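Local coordinates for amino acid adenylation domain-containing protein (Bacillus stratosphericus LAMA 585, PDB 6ULY), which selects an alpha-keto acid and probably activates it with ATP as the acyl adenylate during nonribosomal depsipeptide synthesis, at residues C188-H193 with G420-D425; P271-A276 with G301-V306; P403-G408 with L443-E448. All blocks are in the same frame, centred on the assembly; numbering follows the deposited sequence.

Contact 1: C188-H193 with G420-D425; sequences CVEHSH and GYYRND
Strand 188-192 meets strand 420-421, the outermost strand of a mixed sheet in the adenylation domain, in a short antiparallel pairing. Val189 and Tyr421 form a non-hydrogen-bonded pair with their CA atoms 4.7 Å apart. One residue further on, at the start of the type II turn Tyr421-Asn424, Tyr422 N donates to Cys188 O over 2.8 Å, and the same carbonyl oxygen takes a CA-H...O contact from Tyr421 CA at 3.3 Å. Glu190 N donates to Gly420 O (3.1 Å).

Val189 and Tyr421 share one face of the sheet, lying side by side and pointing the same way. Val189 CG2 reaches the rim of the phenol ring near its plane, 3.8 Å from Tyr421 CE1, while the hydroxyl of Tyr421 is bonded to Glu335. Near the turn, Cys188 CB packs on Tyr422 CB at 3.6 Å. With CG anti to the backbone N (chi1 -173°), the ring of Tyr422 stands beside the extended Glu190 side chain. The carboxylate and ring planes are perpendicular, and Glu190 OE2 lies obliquely to the ring, 3.8 Å from Tyr422 CD1. Ser173 binds the other carboxylate oxygen, OE1. Arg423 CG covers one face of the Tyr422 ring.

Two waters stitch the edge together: one accepts from Cys188 N and donates to Tyr422 O, the other donates to Glu190 OE2 and, weakly, to Gly420 O. The turn closes at Asn424, the N-cap of helix 425-431. Cys188 directly follows Lys187 at the end of the sequence that corresponds to the phosphate-binding A3 signature, and the Gly-Tyr-Tyr sequence resembles the end of core motif A6, both characteristic of nonribosomal adenylation domains.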
loop_
_atom_site.group_PDB
_atom_site.type_symbol
_atom_site.label_atom_id
_atom_site.label_comp_id
_atom_site.label_asym_id
_atom_site.label_seq_id
_atom_site.Cartn_x
_atom_site.Cartn_y
_atom_site.Cartn_z
ATOM N N CYS A 188 -2.441 7.433 -10.540
ATOM C CA CYS A 188 -2.907 8.360 -11.560
ATOM C C CYS A 188 -2.980 7.630 -12.898
ATOM O O CYS A 188 -2.013 7.597 -13.661
ATOM C CB CYS A 188 -1.977 9.548 -11.615
ATOM S SG CYS A 188 -2.753 11.064 -12.135
ATOM N N VAL A 189 -4.145 7.051 -13.180
ATOM C CA VAL A 189 -4.334 6.289 -14.408
ATOM C C VAL A 189 -4.380 7.258 -15.581
ATOM O O VAL A 189 -5.250 8.133 -15.647
ATOM C CB VAL A 189 -5.607 5.436 -14.327
ATOM C CG1 VAL A 189 -5.866 4.699 -15.639
ATOM C CG2 VAL A 189 -5.498 4.442 -13.163
ATOM N N GLU A 190 -3.437 7.110 -16.510
ATOM C CA GLU A 190 -3.344 7.974 -17.681
ATOM C C GLU A 190 -3.857 7.218 -18.901
ATOM O O GLU A 190 -3.327 6.160 -19.249
ATOM C CB GLU A 190 -1.904 8.442 -17.899
ATOM C CG GLU A 190 -1.723 9.332 -19.122
ATOM C CD GLU A 190 -0.333 9.935 -19.221
ATOM O OE1 GLU A 190 -0.207 11.022 -19.819
ATOM O OE2 GLU A 190 0.630 9.326 -18.701
ATOM N N HIS A 191 -4.883 7.765 -19.549
ATOM C CA HIS A 191 -5.519 7.126 -20.689
ATOM C C HIS A 191 -5.325 7.961 -21.944
ATOM O O HIS A 191 -5.058 9.163 -21.886
ATOM C CB HIS A 191 -7.017 6.915 -20.446
ATOM C CG HIS A 191 -7.338 5.622 -19.764
ATOM N ND1 HIS A 191 -7.200 4.401 -20.387
ATOM C CD2 HIS A 191 -7.797 5.361 -18.518
ATOM C CE1 HIS A 191 -7.551 3.441 -19.550
ATOM N NE2 HIS A 191 -7.920 3.997 -18.410
ATOM N N SER A 192 -5.474 7.300 -23.083
ATOM C CA SER A 192 -5.415 7.944 -24.383
ATOM C C SER A 192 -6.786 7.878 -25.044
ATOM O O SER A 192 -7.679 7.145 -24.609
ATOM C CB SER A 192 -4.362 7.269 -25.266
ATOM O OG SER A 192 -4.817 5.989 -25.672
ATOM N N HIS A 193 -6.949 8.659 -26.114
ATOM C CA HIS A 193 -8.168 8.553 -26.909
ATOM C C HIS A 193 -8.373 7.125 -27.396
ATOM O O HIS A 193 -9.503 6.618 -27.414
ATOM C CB HIS A 193 -8.116 9.508 -28.105
ATOM C CG HIS A 193 -7.916 10.945 -27.738
ATOM N ND1 HIS A 193 -8.963 11.829 -27.587
ATOM C CD2 HIS A 193 -6.786 11.658 -27.517
ATOM C CE1 HIS A 193 -8.488 13.021 -27.274
ATOM N NE2 HIS A 193 -7.169 12.946 -27.229
ATOM N N GLY A 420 -0.547 3.816 -18.395
ATOM C CA GLY A 420 0.141 3.473 -17.168
ATOM C C GLY A 420 -0.134 4.480 -16.071
ATOM O O GLY A 420 -0.746 5.528 -16.317
ATOM N N TYR A 421 0.288 4.158 -14.853
ATOM C CA TYR A 421 0.203 5.111 -13.760
ATOM C C TYR A 421 1.213 6.231 -13.973
ATOM O O TYR A 421 2.373 5.989 -14.318
ATOM C CB TYR A 421 0.464 4.422 -12.424
ATOM C CG TYR A 421 -0.449 3.255 -12.133
ATOM C CD1 TYR A 421 -1.822 3.434 -12.004
ATOM C CD2 TYR A 421 0.065 1.974 -11.970
ATOM C CE1 TYR A 421 -2.656 2.371 -11.732
ATOM C CE2 TYR A 421 -0.762 0.905 -11.695
ATOM C CZ TYR A 421 -2.120 1.108 -11.579
ATOM O OH TYR A 421 -2.941 0.041 -11.307
ATOM N N TYR A 422 0.766 7.462 -13.754
ATOM C CA TYR A 422 1.595 8.625 -14.040
ATOM C C TYR A 422 2.762 8.702 -13.063
ATOM O O TYR A 422 2.579 8.608 -11.844
ATOM C CB TYR A 422 0.742 9.896 -13.967
ATOM C CG TYR A 422 1.435 11.166 -14.410
ATOM C CD1 TYR A 422 1.985 11.283 -15.683
ATOM C CD2 TYR A 422 1.518 12.261 -13.561
ATOM C CE1 TYR A 422 2.615 12.448 -16.084
ATOM C CE2 TYR A 422 2.142 13.429 -13.956
ATOM C CZ TYR A 422 2.685 13.519 -15.214
ATOM O OH TYR A 422 3.304 14.688 -15.589
ATOM N N ARG A 423 3.969 8.857 -13.609
ATOM C CA ARG A 423 5.168 9.095 -12.807
ATOM C C ARG A 423 5.407 7.970 -11.802
ATOM O O ARG A 423 5.788 8.206 -10.651
ATOM C CB ARG A 423 5.080 10.450 -12.101
ATOM C CG ARG A 423 5.082 11.646 -13.063
ATOM C CD ARG A 423 6.224 12.596 -12.758
ATOM N NE ARG A 423 5.849 13.601 -11.769
ATOM C CZ ARG A 423 6.704 14.227 -10.966
ATOM N NH1 ARG A 423 8.000 13.943 -11.006
ATOM N NH2 ARG A 423 6.256 15.133 -10.108
ATOM N N ASN A 424 5.197 6.726 -12.237
ATOM C CA ASN A 424 5.432 5.593 -11.343
ATOM C C ASN A 424 5.783 4.362 -12.184
ATOM O O ASN A 424 4.986 3.440 -12.360
ATOM C CB ASN A 424 4.226 5.324 -10.446
ATOM C CG ASN A 424 4.552 4.370 -9.325
ATOM O OD1 ASN A 424 5.482 3.574 -9.433
ATOM N ND2 ASN A 424 3.797 4.446 -8.237
ATOM N N ASP A 425 7.015 4.349 -12.701
ATOM C CA ASP A 425 7.492 3.195 -13.455
ATOM C C ASP A 425 7.360 1.913 -12.645
ATOM O O ASP A 425 7.002 0.860 -13.183
ATOM C CB ASP A 425 8.953 3.391 -13.860
ATOM C CG ASP A 425 9.145 4.543 -14.818
ATOM O OD1 ASP A 425 8.140 5.173 -15.204
ATOM O OD2 ASP A 425 10.311 4.811 -15.185
HETATM O O HOH W 1 0.510 7.478 -10.527
HETATM O O HOH W 2 1.231 6.851 -17.356
#

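Contact 2: P271-A276 with G301-V306; sequences PNFAFA and GAEAVV. With QA7 (5'-O-{(S)-hydroxy[(4-methyl-2-oxopentanoyl)oxy]phosphoryl}adenosine), chain C; SO4 (sulfate ion), chain P.
Pro271 and Gly301 face each other where two neighbouring parallel strands of the large mixed sheet end, their CA atoms 4.8 Å apart. From there 271-276 coils into helix 272-279, whereas 301-306 runs on as an irregular loop that swings past the first helical residues and comes back to Asn272 at Val305. Pro271 CA makes a CA-H...O contact of 3.2 Å with Gly301 O, and the proline ring lies against Ala302 CB.

Glu303 reaches across to the start of the helix. Its CG is held between the backbone N and the carbonyl carbon (chi1 57°) and the rest of the chain is extended, which carries OE1 to 2.9 Å from Phe273 N in a weak, bent hydrogen bond. The same oxygen sits at the edge of the Phe273 ring, in its plane, with ring and carboxylate planes 77° apart. A carboxylate at this end of a helix probably gains from the helix dipole. A water accepts from Glu303 N and, weakly, from Asn272 N, tying the two backbones together behind it.

Asn272 turns its amide to the far end of the loop. Its CB is 3.1 Å from Ala304 O, and OD1 accepts a long, weak but nearly straight bond of 3.3 Å from Val306 N as well as one from Asn300. Its ND2 packs against Val306 CG2 at 3.4 Å and is bonded to Gln565 of helix 560-570.

On its other side the loop meets the adenylate: Ala302 N is 3.1 Å from N17 of the adenine, and Glu303 O lies 3.0 Å from N20. Ala304 N donates to a sulfate that Gln565 also binds. The Gly-Ala-Glu loop thus matches the adenine-binding loop typical of ANL-family adenylating enzymes.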
loop_
_atom_site.group_PDB
_atom_site.type_symbol
_atom_site.label_atom_id
_atom_site.label_comp_id
_atom_site.label_asym_id
_atom_site.label_seq_id
_atom_site.Cartn_x
_atom_site.Cartn_y
_atom_site.Cartn_z
ATOM N N PRO A 271 -23.365 0.269 -8.895
ATOM C CA PRO A 271 -22.805 -0.877 -8.170
ATOM C C PRO A 271 -23.902 -1.623 -7.426
ATOM O O PRO A 271 -25.028 -1.149 -7.267
ATOM C CB PRO A 271 -21.791 -0.249 -7.207
ATOM C CG PRO A 271 -21.499 1.111 -7.781
ATOM C CD PRO A 271 -22.769 1.542 -8.452
ATOM N N ASN A 272 -23.547 -2.816 -6.952
ATOM C CA ASN A 272 -24.550 -3.695 -6.358
ATOM C C ASN A 272 -25.240 -3.054 -5.157
ATOM O O ASN A 272 -26.393 -3.387 -4.860
ATOM C CB ASN A 272 -23.903 -5.018 -5.952
ATOM C CG ASN A 272 -24.923 -6.071 -5.573
ATOM O OD1 ASN A 272 -25.581 -6.652 -6.439
ATOM N ND2 ASN A 272 -25.060 -6.322 -4.275
ATOM N N PHE A 273 -24.561 -2.138 -4.457
ATOM C CA PHE A 273 -25.145 -1.557 -3.250
ATOM C C PHE A 273 -26.412 -0.774 -3.572
ATOM O O PHE A 273 -27.365 -0.768 -2.782
ATOM C CB PHE A 273 -24.126 -0.656 -2.539
ATOM C CG PHE A 273 -23.929 0.690 -3.195
ATOM C CD1 PHE A 273 -22.855 0.911 -4.034
ATOM C CD2 PHE A 273 -24.808 1.737 -2.955
ATOM C CE1 PHE A 273 -22.669 2.142 -4.638
ATOM C CE2 PHE A 273 -24.627 2.965 -3.558
ATOM C CZ PHE A 273 -23.555 3.167 -4.401
ATOM N N ALA A 274 -26.439 -0.095 -4.721
ATOM C CA ALA A 274 -27.616 0.684 -5.082
ATOM C C ALA A 274 -28.826 -0.218 -5.267
ATOM O O ALA A 274 -29.939 0.130 -4.854
ATOM C CB ALA A 274 -27.345 1.492 -6.350
ATOM N N PHE A 275 -28.629 -1.387 -5.880
ATOM C CA PHE A 275 -29.725 -2.339 -6.008
ATOM C C PHE A 275 -30.204 -2.794 -4.638
ATOM O O PHE A 275 -31.412 -2.920 -4.401
ATOM C CB PHE A 275 -29.291 -3.539 -6.848
ATOM C CG PHE A 275 -28.955 -3.193 -8.274
ATOM C CD1 PHE A 275 -27.721 -2.647 -8.598
ATOM C CD2 PHE A 275 -29.868 -3.421 -9.292
ATOM C CE1 PHE A 275 -27.410 -2.328 -9.905
ATOM C CE2 PHE A 275 -29.559 -3.104 -10.604
ATOM C CZ PHE A 275 -28.329 -2.559 -10.910
ATOM N N ALA A 276 -29.270 -3.034 -3.718
ATOM C CA ALA A 276 -29.657 -3.426 -2.368
ATOM C C ALA A 276 -30.363 -2.287 -1.645
ATOM O O ALA A 276 -31.298 -2.522 -0.872
ATOM C CB ALA A 276 -28.429 -3.879 -1.584
ATOM N N GLY A 301 -22.285 -3.309 -11.766
ATOM C CA GLY A 301 -20.853 -3.544 -11.706
ATOM C C GLY A 301 -20.144 -2.524 -10.846
ATOM O O GLY A 301 -20.711 -1.498 -10.461
ATOM N N ALA A 302 -18.872 -2.844 -10.555
ATOM C CA ALA A 302 -17.948 -2.062 -9.730
ATOM C C ALA A 302 -17.645 -2.795 -8.427
ATOM O O ALA A 302 -16.650 -2.496 -7.756
ATOM C CB ALA A 302 -18.477 -0.661 -9.418
ATOM N N GLU A 303 -18.489 -3.754 -8.057
ATOM C CA GLU A 303 -18.253 -4.561 -6.867
ATOM C C GLU A 303 -18.993 -5.882 -7.033
ATOM O O GLU A 303 -19.624 -6.142 -8.061
ATOM C CB GLU A 303 -18.688 -3.820 -5.598
ATOM C CG GLU A 303 -20.149 -3.384 -5.586
ATOM C CD GLU A 303 -20.509 -2.586 -4.341
ATOM O OE1 GLU A 303 -21.712 -2.483 -4.018
ATOM O OE2 GLU A 303 -19.586 -2.061 -3.685
ATOM N N ALA A 304 -18.913 -6.717 -6.002
ATOM C CA ALA A 304 -19.501 -8.046 -6.070
ATOM C C ALA A 304 -20.989 -7.960 -6.387
ATOM O O ALA A 304 -21.744 -7.256 -5.709
ATOM C CB ALA A 304 -19.284 -8.785 -4.750
ATOM N N VAL A 305 -21.402 -8.682 -7.425
ATOM C CA VAL A 305 -22.806 -8.767 -7.814
ATOM C C VAL A 305 -23.412 -9.945 -7.059
ATOM O O VAL A 305 -23.036 -11.097 -7.284
ATOM C CB VAL A 305 -22.961 -8.934 -9.331
ATOM C CG1 VAL A 305 -24.438 -8.991 -9.720
ATOM C CG2 VAL A 305 -22.259 -7.800 -10.064
ATOM N N VAL A 306 -24.344 -9.653 -6.161
ATOM C CA VAL A 306 -24.933 -10.670 -5.284
ATOM C C VAL A 306 -26.158 -11.240 -5.980
ATOM O O VAL A 306 -27.068 -10.476 -6.345
ATOM C CB VAL A 306 -25.300 -10.075 -3.918
ATOM C CG1 VAL A 306 -25.850 -11.159 -3.006
ATOM C CG2 VAL A 306 -24.088 -9.399 -3.289
HETATM C C01 QA7 C . -18.229 -2.127 -14.639
HETATM C C02 QA7 C . -17.657 -0.892 -14.051
HETATM C C03 QA7 C . -17.392 0.123 -15.129
HETATM C C04 QA7 C . -16.502 -1.354 -13.221
HETATM C C05 QA7 C . -15.254 -0.530 -13.234
HETATM C C06 QA7 C . -14.646 -0.108 -11.937
HETATM C C10 QA7 C . -12.095 -1.720 -10.218
HETATM C C11 QA7 C . -12.171 -2.748 -9.308
HETATM C C12 QA7 C . -11.812 -4.118 -10.024
HETATM C C13 QA7 C . -12.428 -4.959 -9.383
HETATM C C14 QA7 C . -13.756 -4.218 -8.752
HETATM C C16 QA7 C . -15.370 -4.052 -10.494
HETATM C C18 QA7 C . -16.572 -5.780 -10.155
HETATM C C19 QA7 C . -17.492 -6.823 -10.129
HETATM C C21 QA7 C . -16.458 -7.704 -8.358
HETATM C C23 QA7 C . -15.615 -5.768 -9.231
HETATM N N15 QA7 C . -14.885 -4.669 -9.460
HETATM N N17 QA7 C . -16.400 -4.714 -10.934
HETATM N N20 QA7 C . -17.394 -7.747 -9.236
HETATM N N22 QA7 C . -15.587 -6.762 -8.329
HETATM N N24 QA7 C . -18.504 -6.865 -11.094
HETATM O O07 QA7 C . -13.457 0.528 -11.869
HETATM O O09 QA7 C . -12.360 -0.494 -9.647
HETATM O O25 QA7 C . -13.585 -2.981 -8.879
HETATM O O26 QA7 C . -11.761 -5.470 -8.213
HETATM O O27 QA7 C . -10.351 -4.443 -10.169
HETATM O O28 QA7 C . -13.013 1.919 -9.970
HETATM O O29 QA7 C . -11.255 1.074 -11.058
HETATM O O30 QA7 C . -15.210 -0.336 -10.989
HETATM O O31 QA7 C . -14.760 -0.273 -14.222
HETATM P P08 QA7 C . -12.534 0.745 -10.597
HETATM S S SO4 P . -17.064 -5.853 -2.793
HETATM O O1 SO4 P . -16.595 -5.847 -4.125
HETATM O O2 SO4 P . -16.009 -6.272 -1.953
HETATM O O3 SO4 P . -17.483 -4.565 -2.391
HETATM O O4 SO4 P . -18.138 -6.756 -2.636
HETATM O O HOH W 3 -21.664 -4.103 -8.703
#

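Contact 3: P403-G408 with L443-E448; sequences PEDHIG and LGFLHE
Asp405 and Glu404 both turn CG to the side of their own backbone N, anti to the carbonyl carbon (chi1 -64° and -71°), and each sends a carboxylate to the end of strand 438-447. Positive phi and psi at Asp405 turn the chain there. From Asp405 the short side chain brings OD1 to the edge of the His447 imidazole, where ND1 donates over 2.7 Å to the syn lone pair. The oxygen lies close to the ring plane although the carboxylate itself is twisted 46° from it; the in-plane bond at ND1 helps to fix the imidazole rotation. Glu404 is stretched beyond CG and receives Glu448 N at OE1, 2.8 Å away, on the syn side but well above the carboxylate plane; its OE2 is bonded to Gly449 N. One carboxylate therefore grips two successive amides of the turn.

Backbone bonds hold the rest of the loop along the strand. Leu446 O accepts from Asp405 N at 2.9 Å; further along, Gly408 and Gly444 form an antiparallel hydrogen-bonded pair: Gly408 N to Gly444 O is 2.8 Å and Gly444 N to Gly408 O is 3.0 Å. A water links the two segments, donating to Pro403 O and accepting from His406 N and Leu446 N. Phe445 CB comes within 3.4 Å of His406 O, and its ring receives Ile407 CG1 obliquely at CD2, 4.1 Å away.

The contact marks where the loop after strand 391-395 enters strand 408-413, beside strand 438-447 in a five-stranded antiparallel sheet. On the other flank, strand 450-456 bonds to Leu443 and Phe445 through their backbones, and Thr452 and Thr454 touch the Phe445 side chain, whose ring also meets Phe358.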
loop_
_atom_site.group_PDB
_atom_site.type_symbol
_atom_site.label_atom_id
_atom_site.label_comp_id
_atom_site.label_asym_id
_atom_site.label_seq_id
_atom_site.Cartn_x
_atom_site.Cartn_y
_atom_site.Cartn_z
ATOM N N PRO A 403 -6.789 -24.075 -16.319
ATOM C CA PRO A 403 -7.965 -24.476 -17.094
ATOM C C PRO A 403 -9.204 -23.740 -16.603
ATOM O O PRO A 403 -9.197 -23.064 -15.574
ATOM C CB PRO A 403 -8.076 -25.987 -16.840
ATOM C CG PRO A 403 -7.041 -26.320 -15.777
ATOM C CD PRO A 403 -6.505 -25.029 -15.234
ATOM N N GLU A 404 -10.281 -23.877 -17.370
ATOM C CA GLU A 404 -11.546 -23.302 -16.945
ATOM C C GLU A 404 -12.002 -23.964 -15.647
ATOM O O GLU A 404 -11.567 -25.063 -15.293
ATOM C CB GLU A 404 -12.606 -23.458 -18.036
ATOM C CG GLU A 404 -12.386 -22.570 -19.256
ATOM C CD GLU A 404 -13.680 -22.268 -20.002
ATOM O OE1 GLU A 404 -14.655 -23.031 -19.834
ATOM O OE2 GLU A 404 -13.729 -21.265 -20.749
ATOM N N ASP A 405 -12.871 -23.262 -14.920
ATOM C CA ASP A 405 -13.403 -23.742 -13.642
ATOM C C ASP A 405 -12.298 -23.919 -12.598
ATOM O O ASP A 405 -12.368 -24.808 -11.744
ATOM C CB ASP A 405 -14.182 -25.051 -13.824
ATOM C CG ASP A 405 -15.417 -24.881 -14.693
ATOM O OD1 ASP A 405 -16.133 -23.871 -14.524
ATOM O OD2 ASP A 405 -15.671 -25.759 -15.547
ATOM N N HIS A 406 -11.274 -23.069 -12.660
ATOM C CA HIS A 406 -10.194 -23.042 -11.678
ATOM C C HIS A 406 -9.992 -21.600 -11.241
ATOM O O HIS A 406 -9.698 -20.735 -12.073
ATOM C CB HIS A 406 -8.891 -23.605 -12.255
ATOM C CG HIS A 406 -8.812 -25.100 -12.248
ATOM N ND1 HIS A 406 -8.051 -25.800 -11.336
ATOM C CD2 HIS A 406 -9.386 -26.028 -13.051
ATOM C CE1 HIS A 406 -8.166 -27.096 -11.572
ATOM N NE2 HIS A 406 -8.970 -27.260 -12.608
ATOM N N ILE A 407 -10.144 -21.341 -9.943
ATOM C CA ILE A 407 -9.962 -19.990 -9.430
ATOM C C ILE A 407 -8.491 -19.611 -9.502
ATOM O O ILE A 407 -7.624 -20.318 -8.976
ATOM C CB ILE A 407 -10.490 -19.879 -7.992
ATOM C CG1 ILE A 407 -12.018 -20.020 -7.984
ATOM C CG2 ILE A 407 -10.059 -18.547 -7.380
ATOM C CD1 ILE A 407 -12.638 -20.024 -6.602
ATOM N N GLY A 408 -8.204 -18.487 -10.153
ATOM C CA GLY A 408 -6.849 -17.985 -10.246
ATOM C C GLY A 408 -6.813 -16.480 -10.413
ATOM O O GLY A 408 -7.812 -15.797 -10.167
ATOM N N LEU A 443 -9.393 -12.125 -8.313
ATOM C CA LEU A 443 -9.449 -13.573 -8.411
ATOM C C LEU A 443 -10.762 -13.987 -9.057
ATOM O O LEU A 443 -11.808 -13.375 -8.810
ATOM C CB LEU A 443 -9.320 -14.226 -7.034
ATOM C CG LEU A 443 -8.050 -13.896 -6.250
ATOM C CD1 LEU A 443 -8.097 -14.555 -4.883
ATOM C CD2 LEU A 443 -6.811 -14.336 -7.012
ATOM N N GLY A 444 -10.700 -15.021 -9.886
ATOM C CA GLY A 444 -11.896 -15.528 -10.523
ATOM C C GLY A 444 -11.567 -16.718 -11.392
ATOM O O GLY A 444 -10.464 -17.266 -11.337
ATOM N N PHE A 445 -12.545 -17.113 -12.201
ATOM C CA PHE A 445 -12.379 -18.236 -13.106
ATOM C C PHE A 445 -13.104 -17.935 -14.408
ATOM O O PHE A 445 -13.899 -16.999 -14.505
ATOM C CB PHE A 445 -12.896 -19.541 -12.483
ATOM C CG PHE A 445 -14.346 -19.506 -12.122
ATOM C CD1 PHE A 445 -15.307 -19.952 -13.016
ATOM C CD2 PHE A 445 -14.754 -19.028 -10.887
ATOM C CE1 PHE A 445 -16.646 -19.919 -12.687
ATOM C CE2 PHE A 445 -16.095 -18.991 -10.553
ATOM C CZ PHE A 445 -17.042 -19.440 -11.453
ATOM N N LEU A 446 -12.801 -18.737 -15.420
ATOM C CA LEU A 446 -13.491 -18.693 -16.698
ATOM C C LEU A 446 -14.305 -19.969 -16.856
ATOM O O LEU A 446 -13.871 -21.050 -16.446
ATOM C CB LEU A 446 -12.502 -18.534 -17.856
ATOM C CG LEU A 446 -12.014 -17.104 -18.106
ATOM C CD1 LEU A 446 -10.800 -17.086 -19.022
ATOM C CD2 LEU A 446 -13.123 -16.253 -18.700
ATOM N N HIS A 447 -15.498 -19.830 -17.423
ATOM C CA HIS A 447 -16.408 -20.955 -17.608
ATOM C C HIS A 447 -17.178 -20.687 -18.891
ATOM O O HIS A 447 -17.950 -19.726 -18.957
ATOM C CB HIS A 447 -17.348 -21.103 -16.414
ATOM C CG HIS A 447 -18.409 -22.141 -16.605
ATOM N ND1 HIS A 447 -18.254 -23.448 -16.198
ATOM C CD2 HIS A 447 -19.643 -22.063 -17.158
ATOM C CE1 HIS A 447 -19.346 -24.132 -16.494
ATOM N NE2 HIS A 447 -20.203 -23.315 -17.078
ATOM N N GLU A 448 -16.957 -21.516 -19.911
ATOM C CA GLU A 448 -17.551 -21.301 -21.230
ATOM C C GLU A 448 -17.172 -19.932 -21.786
ATOM O O GLU A 448 -17.966 -19.283 -22.474
ATOM C CB GLU A 448 -19.074 -21.457 -21.188
ATOM C CG GLU A 448 -19.551 -22.813 -20.682
ATOM C CD GLU A 448 -19.131 -23.962 -21.581
ATOM O OE1 GLU A 448 -19.090 -23.775 -22.816
ATOM O OE2 GLU A 448 -18.839 -25.054 -21.047
HETATM O O HOH W 4 -10.686 -20.888 -14.679
#

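How the contacts relate
The three contacts are spread round the adenylate rather than packed on one another. Centres lie about 27 Å apart for contacts 1 and 2, 29 Å for contacts 1 and 3, and 21 Å for contacts 2 and 3; even the nearest atoms of contacts 2 and 3 are about 10 Å apart. Each belongs to a different sheet region: the edge of a mixed sheet, the strand ends of the nine-stranded sheet, and the five-stranded antiparallel sheet. Along the chain contact 2 is nested within contact 1 and precedes contact 3. The segments of contacts 1 and 3 alternate, joining sequence-distant parts of the fold near the adenylate, while contact 2 supplies residues of the pocket itself.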